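Local structure of type 3 secretion system chaperone PscE (2UWJ) at residues A[6-9]-A[10-14]. The protein acts as a type III secretion chaperone that, together with PscG, keeps the needle protein PscF from polymerising prematurely in the bacterial cytoplasm. Sequence-based numbering, arbitrary orientation.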
loop_
_atom_site.group_PDB
_atom_site.type_symbol
_atom_site.label_atom_id
_atom_site.label_comp_id
_atom_site.label_asym_id
_atom_site.label_seq_id
_atom_site.Cartn_x
_atom_site.Cartn_y
_atom_site.Cartn_z
ATOM N N THR A 6 1.691 -3.498 -7.666
ATOM C CA THR A 6 2.169 -3.497 -6.291
ATOM C C THR A 6 2.745 -2.147 -5.851
ATOM O O THR A 6 3.191 -1.340 -6.684
ATOM C CB THR A 6 3.248 -4.593 -6.076
ATOM O OG1 THR A 6 4.420 -4.246 -6.820
ATOM C CG2 THR A 6 2.748 -5.976 -6.578
ATOM N N ALA A 7 2.737 -1.931 -4.536
ATOM C CA ALA A 7 3.263 -0.706 -3.919
ATOM C C ALA A 7 4.751 -0.536 -4.292
ATOM O O ALA A 7 5.191 0.554 -4.661
ATOM C CB ALA A 7 3.092 -0.782 -2.386
ATOM N N LEU A 8 5.522 -1.622 -4.200
ATOM C CA LEU A 8 6.952 -1.582 -4.548
ATOM C C LEU A 8 7.129 -1.034 -5.977
ATOM O O LEU A 8 7.957 -0.165 -6.226
ATOM C CB LEU A 8 7.561 -2.999 -4.442
ATOM C CG LEU A 8 8.937 -3.202 -5.117
ATOM C CD1 LEU A 8 9.999 -2.378 -4.390
ATOM C CD2 LEU A 8 9.292 -4.702 -5.047
ATOM N N GLU A 9 6.357 -1.531 -6.932
ATOM C CA GLU A 9 6.503 -1.032 -8.301
ATOM C C GLU A 9 6.234 0.479 -8.386
ATOM O O GLU A 9 6.886 1.189 -9.152
ATOM C CB GLU A 9 5.569 -1.795 -9.255
ATOM C CG GLU A 9 6.034 -3.225 -9.469
ATOM C CD GLU A 9 4.956 -4.083 -10.101
ATOM O OE1 GLU A 9 4.802 -4.027 -11.353
ATOM O OE2 GLU A 9 4.248 -4.771 -9.337
ATOM N N THR A 10 5.290 0.990 -7.592
ATOM C CA THR A 10 5.059 2.445 -7.633
ATOM C C THR A 10 6.324 3.124 -7.081
ATOM O O THR A 10 6.868 4.066 -7.688
ATOM C CB THR A 10 3.814 2.808 -6.798
ATOM O OG1 THR A 10 2.682 2.142 -7.368
ATOM C CG2 THR A 10 3.564 4.315 -6.777
ATOM N N ARG A 11 6.809 2.639 -5.943
ATOM C CA ARG A 11 8.020 3.187 -5.344
ATOM C C ARG A 11 9.130 3.227 -6.410
ATOM O O ARG A 11 9.812 4.240 -6.578
ATOM C CB ARG A 11 8.443 2.318 -4.161
ATOM C CG ARG A 11 8.903 3.031 -2.921
ATOM C CD ARG A 11 8.314 2.309 -1.666
ATOM N NE ARG A 11 8.774 0.920 -1.465
ATOM C CZ ARG A 11 7.983 -0.129 -1.193
ATOM N NH1 ARG A 11 6.663 0.010 -1.087
ATOM N NH2 ARG A 11 8.513 -1.332 -1.010
ATOM N N LEU A 12 9.291 2.137 -7.151
ATOM C CA LEU A 12 10.317 2.060 -8.197
ATOM C C LEU A 12 10.025 2.865 -9.479
ATOM O O LEU A 12 10.904 3.029 -10.305
ATOM C CB LEU A 12 10.537 0.591 -8.602
ATOM C CG LEU A 12 10.995 -0.456 -7.599
ATOM C CD1 LEU A 12 10.875 -1.843 -8.267
ATOM C CD2 LEU A 12 12.431 -0.203 -7.145
ATOM N N SER A 13 8.807 3.341 -9.685
ATOM C CA SER A 13 8.509 4.081 -10.913
ATOM C C SER A 13 8.978 5.550 -10.834
ATOM O O SER A 13 8.803 6.332 -11.787
ATOM C CB SER A 13 7.002 4.051 -11.190
ATOM O OG SER A 13 6.303 4.882 -10.264
ATOM N N VAL A 14 9.554 5.901 -9.686
ATOM C CA VAL A 14 10.051 7.239 -9.409
ATOM C C VAL A 14 11.270 7.606 -10.272
ATOM O O VAL A 14 12.157 6.789 -10.467
ATOM C CB VAL A 14 10.406 7.351 -7.908
ATOM C CG1 VAL A 14 11.356 8.529 -7.666
ATOM C CG2 VAL A 14 9.118 7.516 -7.090
#
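Arg-11 folds back along the short helix 7-12 and lays its guanidinium over the backbone of Leu-8, whose CA sits 3.7 Å above the plane, displaced toward the rim of the group. The arginine chain bends at chi2 and chi3, which turns it back toward the helix start; NH2 thereby comes within 3.8 Å of Leu-8 CD1, while NH1 lies 3.9 Å from Ala-7 CB. With CG trans to its own nitrogen (chi1 165°), Leu-8 also brings CD1 to 3.9 Å from Leu-12 CG, an apolar i to i+4 contact. The backbone bonds Arg-11 N to Ala-7 O and Leu-12 N to Leu-8 O hold this turn, the first nearly straight (172° at the hydrogen). Thr-6 caps the start: its OG1 accepts a weak bond from Glu-9 N and donates to Glu-9 OE2 at 2.6 Å, on the anti lone pair of that oxygen. At the other end Ser-13 OG donates a hydrogen bond to a lone pair of Thr-10 O at 2.8 Å, in the carbonyl plane, and Ser-13 N bonds to the same oxygen. Leu-12 packs on Leu-64 and Leu-67 of helix 44-68. Arg-11 NH2 forms a salt bridge with Glu-11 of the PscG chain, and NH1 hydrogen-bonds a polar side chain of another protein chain. The chemistry implies a short N-terminal helix whose start is capped by Thr-6, with Glu-9 engaging the threonine hydroxyl, and whose arginine lies along the backbone while other chains engage NH1 and NH2, consistent with a part in the interface with PscG.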